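Local coordinates for protein peptidase S15/CocE/NonD (Thaumarchaeota archaeon SCGC AB-539-E09, PDB 4PF1) that probably acts as a serine aminopeptidase of the S15/CocE family, hydrolysing peptide bonds with an alpha/beta-hydrolase catalytic domain, at residues V63-Y69 against A157-E163; V87-N91 against I100-Q104; T94-Y99 against L360-K365. All coordinates share one frame; numbering follows the deposited sequence.

Interaction 1: residues V63-Y69 against A157-E163; sequences VLTRTPY and AIGGSYE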
# COMPACT_ATOMS: atom_id res chain seq x y z
N VAL A 63 28.16 25.18 -11.52
CA VAL A 63 27.26 25.24 -10.37
C VAL A 63 27.92 24.41 -9.23
O VAL A 63 28.10 23.20 -9.37
CB VAL A 63 25.79 24.85 -10.72
CG1 VAL A 63 25.68 23.43 -11.26
CG2 VAL A 63 24.86 25.06 -9.53
N LEU A 64 28.40 25.11 -8.18
CA LEU A 64 29.17 24.53 -7.09
C LEU A 64 28.34 24.28 -5.82
O LEU A 64 27.58 25.15 -5.39
CB LEU A 64 30.37 25.46 -6.75
CG LEU A 64 31.23 25.13 -5.50
CD1 LEU A 64 32.00 23.83 -5.67
CD2 LEU A 64 32.19 26.26 -5.19
N THR A 65 28.55 23.11 -5.20
CA THR A 65 27.93 22.74 -3.93
C THR A 65 29.02 22.15 -3.03
O THR A 65 29.74 21.25 -3.44
CB THR A 65 26.74 21.79 -4.15
OG1 THR A 65 25.85 22.37 -5.11
CG2 THR A 65 25.99 21.50 -2.85
N ARG A 66 29.16 22.71 -1.82
CA ARG A 66 30.18 22.28 -0.85
C ARG A 66 29.47 21.56 0.29
O ARG A 66 28.60 22.13 0.94
CB ARG A 66 31.00 23.49 -0.38
CG ARG A 66 31.58 24.31 -1.56
CD ARG A 66 32.59 25.36 -1.15
NE ARG A 66 33.78 24.77 -0.57
CZ ARG A 66 34.08 24.80 0.73
NH1 ARG A 66 35.17 24.20 1.18
NH2 ARG A 66 33.28 25.43 1.58
N THR A 67 29.77 20.25 0.46
CA THR A 67 29.02 19.37 1.34
C THR A 67 29.85 18.59 2.39
O THR A 67 30.90 18.05 2.07
CB THR A 67 28.24 18.34 0.46
OG1 THR A 67 27.44 17.48 1.29
CG2 THR A 67 29.15 17.49 -0.44
N PRO A 68 29.28 18.38 3.61
CA PRO A 68 29.92 17.46 4.56
C PRO A 68 29.27 16.05 4.47
O PRO A 68 29.42 15.25 5.39
CB PRO A 68 29.60 18.11 5.90
CG PRO A 68 28.20 18.71 5.68
CD PRO A 68 28.03 18.93 4.18
N TYR A 69 28.51 15.78 3.37
CA TYR A 69 27.74 14.54 3.22
C TYR A 69 28.18 13.65 2.04
O TYR A 69 27.33 13.03 1.39
CB TYR A 69 26.22 14.85 3.10
CG TYR A 69 25.68 15.73 4.20
CD1 TYR A 69 25.77 15.34 5.54
CD2 TYR A 69 25.05 16.94 3.92
CE1 TYR A 69 25.29 16.15 6.56
CE2 TYR A 69 24.56 17.76 4.93
CZ TYR A 69 24.68 17.36 6.25
OH TYR A 69 24.20 18.16 7.26
N ALA A 157 26.85 29.27 -6.66
CA ALA A 157 26.82 28.32 -5.55
C ALA A 157 25.38 28.08 -5.11
O ALA A 157 24.64 29.03 -4.88
CB ALA A 157 27.66 28.84 -4.39
N ILE A 158 24.97 26.80 -5.07
CA ILE A 158 23.62 26.41 -4.66
C ILE A 158 23.71 25.25 -3.65
O ILE A 158 24.73 24.56 -3.59
CB ILE A 158 22.68 26.08 -5.88
CG1 ILE A 158 22.93 24.65 -6.44
CG2 ILE A 158 22.76 27.16 -6.98
CD1 ILE A 158 21.84 24.13 -7.41
N GLY A 159 22.65 25.07 -2.86
CA GLY A 159 22.60 24.02 -1.86
C GLY A 159 21.64 24.30 -0.72
O GLY A 159 21.29 25.45 -0.47
N GLY A 160 21.23 23.24 -0.04
CA GLY A 160 20.31 23.32 1.09
C GLY A 160 20.90 22.87 2.41
O GLY A 160 21.83 22.05 2.43
N SER A 161 20.35 23.39 3.53
CA SER A 161 20.75 23.06 4.91
C SER A 161 22.23 23.44 5.16
O SER A 161 22.57 24.62 5.05
CB SER A 161 20.49 21.58 5.20
OG SER A 161 20.40 21.33 6.59
N TYR A 162 23.11 22.44 5.46
CA TYR A 162 24.56 22.66 5.64
C TYR A 162 25.17 23.16 4.33
O TYR A 162 26.02 24.04 4.34
CB TYR A 162 25.25 21.37 6.10
CG TYR A 162 26.55 21.57 6.85
CD1 TYR A 162 27.69 22.03 6.19
CD2 TYR A 162 26.69 21.17 8.18
CE1 TYR A 162 28.91 22.16 6.86
CE2 TYR A 162 27.90 21.29 8.85
CZ TYR A 162 29.01 21.78 8.19
OH TYR A 162 30.21 21.89 8.85
N GLU A 163 24.68 22.62 3.19
CA GLU A 163 25.12 23.04 1.85
C GLU A 163 24.62 24.47 1.56
O GLU A 163 25.20 25.16 0.73
CB GLU A 163 24.64 22.06 0.78
CG GLU A 163 25.24 20.67 0.93
CD GLU A 163 24.67 19.59 0.03
OE1 GLU A 163 23.77 19.90 -0.79
OE2 GLU A 163 25.12 18.43 0.15
O HOH W 1 27.73 25.11 -1.21
O HOH W 2 22.27 19.46 6.49

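Interaction 2: residues V87-N91 against I100-Q104; sequences VPQMN and IIVYQ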
# COMPACT_ATOMS: atom_id res chain seq x y z
N VAL A 87 23.07 13.17 -10.52
CA VAL A 87 23.02 14.40 -9.73
C VAL A 87 21.80 14.44 -8.78
O VAL A 87 20.75 13.89 -9.12
CB VAL A 87 23.05 15.66 -10.64
CG1 VAL A 87 24.39 15.79 -11.35
CG2 VAL A 87 21.90 15.67 -11.64
N PRO A 88 21.89 15.17 -7.63
CA PRO A 88 20.69 15.35 -6.80
C PRO A 88 19.59 16.07 -7.59
O PRO A 88 19.91 16.81 -8.53
CB PRO A 88 21.20 16.21 -5.63
CG PRO A 88 22.69 16.03 -5.64
CD PRO A 88 23.04 15.92 -7.08
N GLN A 89 18.32 15.84 -7.23
CA GLN A 89 17.16 16.45 -7.91
C GLN A 89 17.26 17.98 -7.96
O GLN A 89 16.75 18.59 -8.90
CB GLN A 89 15.84 16.02 -7.24
CG GLN A 89 15.45 14.58 -7.56
CD GLN A 89 14.60 13.97 -6.47
OE1 GLN A 89 15.09 13.66 -5.37
NE2 GLN A 89 13.33 13.74 -6.77
N MET A 90 17.97 18.59 -6.99
CA MET A 90 18.21 20.03 -6.93
C MET A 90 18.89 20.54 -8.21
O MET A 90 18.57 21.64 -8.67
CB MET A 90 19.09 20.36 -5.71
CG MET A 90 19.40 21.84 -5.54
SD MET A 90 20.51 22.19 -4.15
CE MET A 90 22.01 21.41 -4.72
N ASN A 91 19.78 19.72 -8.81
CA ASN A 91 20.54 20.08 -10.01
C ASN A 91 19.84 19.65 -11.33
O ASN A 91 20.50 19.66 -12.37
CB ASN A 91 21.94 19.46 -9.95
CG ASN A 91 22.82 20.04 -8.88
OD1 ASN A 91 22.88 19.54 -7.76
ND2 ASN A 91 23.54 21.10 -9.22
N ILE A 100 28.29 22.79 -15.79
CA ILE A 100 29.27 21.92 -15.15
C ILE A 100 28.83 21.83 -13.69
O ILE A 100 28.61 22.87 -13.05
CB ILE A 100 30.73 22.43 -15.35
CG1 ILE A 100 31.21 22.17 -16.79
CG2 ILE A 100 31.68 21.78 -14.33
CD1 ILE A 100 32.25 23.17 -17.32
N ILE A 101 28.60 20.61 -13.18
CA ILE A 101 28.14 20.42 -11.81
C ILE A 101 29.31 19.95 -10.95
O ILE A 101 29.94 18.93 -11.26
CB ILE A 101 26.91 19.47 -11.74
CG1 ILE A 101 25.76 20.01 -12.62
CG2 ILE A 101 26.46 19.27 -10.28
CD1 ILE A 101 24.91 18.97 -13.25
N VAL A 102 29.63 20.71 -9.89
CA VAL A 102 30.77 20.43 -9.03
C VAL A 102 30.33 20.24 -7.57
O VAL A 102 29.66 21.11 -7.01
CB VAL A 102 31.86 21.54 -9.14
CG1 VAL A 102 33.03 21.27 -8.20
CG2 VAL A 102 32.36 21.69 -10.57
N TYR A 103 30.75 19.12 -6.96
CA TYR A 103 30.51 18.82 -5.55
C TYR A 103 31.84 18.62 -4.86
O TYR A 103 32.68 17.86 -5.34
CB TYR A 103 29.61 17.58 -5.37
CG TYR A 103 28.14 17.92 -5.37
CD1 TYR A 103 27.49 18.28 -6.54
CD2 TYR A 103 27.41 17.90 -4.19
CE1 TYR A 103 26.14 18.63 -6.54
CE2 TYR A 103 26.05 18.22 -4.18
CZ TYR A 103 25.42 18.59 -5.35
OH TYR A 103 24.10 18.93 -5.35
N GLN A 104 32.05 19.34 -3.75
CA GLN A 104 33.32 19.26 -3.04
C GLN A 104 33.11 18.88 -1.59
O GLN A 104 32.23 19.43 -0.93
CB GLN A 104 34.07 20.61 -3.13
CG GLN A 104 35.42 20.62 -2.42
CD GLN A 104 36.05 21.99 -2.41
OE1 GLN A 104 35.59 22.91 -1.72
NE2 GLN A 104 37.14 22.14 -3.14

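Interaction 3: residues T94-Y99 against L360-K365; sequences TSAARY and LDHYLK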
# COMPACT_ATOMS: atom_id res chain seq x y z
N THR A 94 19.94 22.57 -13.89
CA THR A 94 21.33 22.89 -14.26
C THR A 94 21.92 21.79 -15.15
O THR A 94 22.73 22.09 -16.03
CB THR A 94 22.21 23.14 -13.03
OG1 THR A 94 22.22 21.98 -12.20
CG2 THR A 94 21.78 24.37 -12.24
N SER A 95 21.54 20.52 -14.90
CA SER A 95 21.98 19.37 -15.69
C SER A 95 21.35 19.42 -17.09
O SER A 95 22.05 19.16 -18.07
CB SER A 95 21.63 18.06 -15.00
OG SER A 95 21.98 16.94 -15.80
N ALA A 96 20.05 19.77 -17.17
CA ALA A 96 19.32 19.89 -18.44
C ALA A 96 19.87 21.05 -19.28
O ALA A 96 19.91 20.94 -20.51
CB ALA A 96 17.83 20.08 -18.18
N ALA A 97 20.34 22.13 -18.61
CA ALA A 97 20.94 23.30 -19.26
C ALA A 97 22.41 23.03 -19.64
O ALA A 97 23.05 23.87 -20.27
CB ALA A 97 20.86 24.51 -18.33
N ARG A 98 22.93 21.84 -19.25
CA ARG A 98 24.29 21.35 -19.52
C ARG A 98 25.38 22.22 -18.84
O ARG A 98 26.43 22.48 -19.42
CB ARG A 98 24.55 21.19 -21.03
CG ARG A 98 23.57 20.23 -21.70
CD ARG A 98 23.75 20.15 -23.20
NE ARG A 98 24.93 19.37 -23.56
CZ ARG A 98 25.89 19.79 -24.38
NH1 ARG A 98 26.93 19.02 -24.66
NH2 ARG A 98 25.81 21.00 -24.94
N TYR A 99 25.12 22.60 -17.57
CA TYR A 99 26.09 23.30 -16.71
C TYR A 99 27.14 22.31 -16.26
O TYR A 99 26.88 21.10 -16.26
CB TYR A 99 25.38 23.85 -15.44
CG TYR A 99 24.68 25.19 -15.55
CD1 TYR A 99 24.06 25.58 -16.73
CD2 TYR A 99 24.53 26.01 -14.44
CE1 TYR A 99 23.38 26.79 -16.82
CE2 TYR A 99 23.84 27.21 -14.51
CZ TYR A 99 23.26 27.60 -15.70
OH TYR A 99 22.60 28.80 -15.79
N LEU A 360 19.66 31.99 -12.66
CA LEU A 360 21.03 31.54 -12.92
C LEU A 360 21.46 31.83 -14.35
O LEU A 360 22.57 32.33 -14.56
CB LEU A 360 21.18 30.03 -12.63
CG LEU A 360 20.97 29.58 -11.17
CD1 LEU A 360 20.92 28.07 -11.08
CD2 LEU A 360 22.07 30.13 -10.25
N ASP A 361 20.59 31.54 -15.35
CA ASP A 361 20.90 31.76 -16.76
C ASP A 361 21.19 33.23 -17.07
O ASP A 361 22.07 33.50 -17.89
CB ASP A 361 19.77 31.24 -17.67
CG ASP A 361 19.71 29.72 -17.78
OD1 ASP A 361 20.79 29.08 -17.74
OD2 ASP A 361 18.60 29.18 -17.97
N HIS A 362 20.49 34.17 -16.40
CA HIS A 362 20.73 35.59 -16.62
C HIS A 362 22.13 36.02 -16.16
O HIS A 362 22.83 36.70 -16.90
CB HIS A 362 19.66 36.46 -15.93
CG HIS A 362 20.01 37.92 -15.90
ND1 HIS A 362 20.12 38.66 -17.07
CD2 HIS A 362 20.37 38.70 -14.86
CE1 HIS A 362 20.51 39.87 -16.69
NE2 HIS A 362 20.66 39.95 -15.37
N TYR A 363 22.54 35.63 -14.94
CA TYR A 363 23.83 36.04 -14.38
C TYR A 363 25.01 35.20 -14.88
O TYR A 363 26.16 35.64 -14.78
CB TYR A 363 23.80 36.02 -12.84
CG TYR A 363 22.88 37.05 -12.22
CD1 TYR A 363 23.20 38.41 -12.28
CD2 TYR A 363 21.73 36.68 -11.54
CE1 TYR A 363 22.36 39.37 -11.71
CE2 TYR A 363 20.88 37.63 -10.97
CZ TYR A 363 21.21 38.98 -11.05
OH TYR A 363 20.39 39.92 -10.48
N LEU A 364 24.75 33.99 -15.40
CA LEU A 364 25.83 33.09 -15.83
C LEU A 364 25.95 32.94 -17.36
O LEU A 364 27.00 32.49 -17.83
CB LEU A 364 25.67 31.71 -15.19
CG LEU A 364 25.68 31.64 -13.66
CD1 LEU A 364 25.05 30.35 -13.19
CD2 LEU A 364 27.09 31.77 -13.11
N LYS A 365 24.90 33.28 -18.12
CA LYS A 365 24.92 33.13 -19.58
C LYS A 365 24.43 34.39 -20.32
O LYS A 365 24.30 34.35 -21.54
CB LYS A 365 24.08 31.90 -20.00
CG LYS A 365 24.83 30.58 -19.88
CD LYS A 365 24.23 29.51 -20.78
CE LYS A 365 23.27 28.60 -20.04
NZ LYS A 365 22.86 27.44 -20.88

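Interaction 1: residues V63-Y69 against A157-E163
A chi1 of -178° swings the Thr67 hydroxyl away from its own amide nitrogen and toward Glu163, whose CG stands beside the backbone N (chi1 -64°) and whose chain then runs extended, bringing the carboxylate alongside the threonine. Thr67 OG1 donates to Glu163 OE2 at 2.8 Å, on the lone pair that faces away from OE1. The same hydroxyl accepts from Tyr69 N at 2.9 Å, an ST turn, which fixes its rotation; OE2 also forms a salt bridge with Arg74. Upstream, the parallel strands 60-67 and 154-160 are joined by Ile158 N to Leu64 O at 3.1 Å, and Thr65 OG1 reaches Ile158 O at 2.9 Å from above the carbonyl plane. The sharp turn at Ser161, between strand 154-160 and helix 162-169, fits the nucleophile elbow of the alpha/beta-hydrolase fold: Ser161, the probable nucleophile, has a phi of 61° and bonds to His328. At Gly159 a CB would run into Glu163 O and, at this backbone conformation, into Ile158 O as well, reason enough for a glycine. Pro68 CG sits over one face of the Tyr162 ring, a CH-pi contact 3.5 Å from the centroid. Tyr69 OH lies 3.6 Å from Tyr162 CB; a water bridges this hydroxyl, also bonded to Tyr210, to Ser161 OG, and another links Arg66 N to Glu163 O.

Interaction 2: residues V87-N91 against I100-Q104
Tyr103 drives its hydroxyl out from strand 100-105 to Asn91, and OH donates to Asn91 OD1 at 2.8 Å. The donor lies in the amide's carbonyl plane with a C=O...O angle of 155°, close to head-on, while OD1 sits at the edge of the phenol ring; amide and ring planes are turned 64° apart. Two apolar groups crowd the same hydroxyl. Pro88 CG approaches it to 3.2 Å, its ring coming from the direction opposite to the tyrosine, and the methyl Met90 CE lies 3.3 Å from Tyr103 OH, brought there by a bend at the end of the methionine chain (chi3 66°). The bond is thus buried among carbons. Two residues back along the strand, Ile101 CG2 packs 3.6 Å from Asn91 ND2, the two side chains running antiparallel past one another, and Ile101 CD1 meets Val87 CG1 at 3.7 Å, the valine and isoleucine side chains lying roughly perpendicular. Ile101 and Tyr103 point from one face of the central sheet to the loop, whereas Val102 between them points away from it. Loop 87-91 belongs to the beta-alpha-beta crossover that leads from strand 60-67 through short helices to the adjacent parallel strand 100-105, part of the 1-2-4-3-5 strand order of alpha/beta hydrolases. The loop is shaped by a 3-10 turn at Gln89 and Met90, in which Asn91 N donates to Pro88 O at 2.9 Å; beyond it Thr94 OG1 bonds to Asn91 O, at the start of helix 92-96. Around the Tyr103 ring, Thr65 of the neighbouring strand and Ala71 and Arg74 of helix 71-74 also pack against it.

Interaction 3: residues T94-Y99 against L360-K365
Tyr99 reaches from the loop after helix 92-96 to the last turns of helix 347-365. Its CB points at that helix, and from CG, beside the backbone N (chi1 -84°), the ring reaches on, with Thr94 CA over one face. Farther out the two sides of the ring meet different partners: CE1 touches Lys365 CE at 3.7 Å, and CE2 meets Leu364 CD1 at 3.6 Å. CZ lies 3.5 Å from Asp361 OD1, and the tip, Tyr99 OH, donates to Asp361 OD1 at 2.7 Å, from above the carboxylate plane, 41° out of it. The hydroxyl also rests 3.7 Å from Leu360 CB. Next to the ring, Thr94 CG2 meets Leu360 CD1 at 4.0 Å. A Schellman motif at Arg98 ends helix 92-96 and turns the chain toward Tyr99. A phenylalanine here would probably retain the ring packing yet leave Asp361 OD1 without its phenol donor, loosening the hold on the helix. Asp361 OD1 also accepts from Gln357 NE2, so the phenol shares its acceptor; the carboxylate is probably charged, which would make the short phenol bond charge-assisted, at the end of a largely apolar side chain.

In the fold
Interactions 1 and 2 share the central sheet, their centres about 9 Å apart: Val63 N is 2.8 Å from Ile100 O, Thr65 CG2 packs 3.5 Å from Tyr103 CE2, and Met90 SD lies 3.6 Å from Gly159 CA, two residues before the probable nucleophile Ser161. Interaction 3 lies near the start of strands 60-67 and 100-105, where helix 92-96 meets helix 347-365, its centre about 17 Å from that of interaction 1 and about 12 Å from that of interaction 2. Helix 92-96 connects it to both, through Thr94 against Val63 and Ser95 against Ile101. Interaction 1 holds part of the presumed Ser161-His328-Asp295 triad, where a glycerol, probably from the crystallisation liquor, hydrogen-bonds to Ser161 OG.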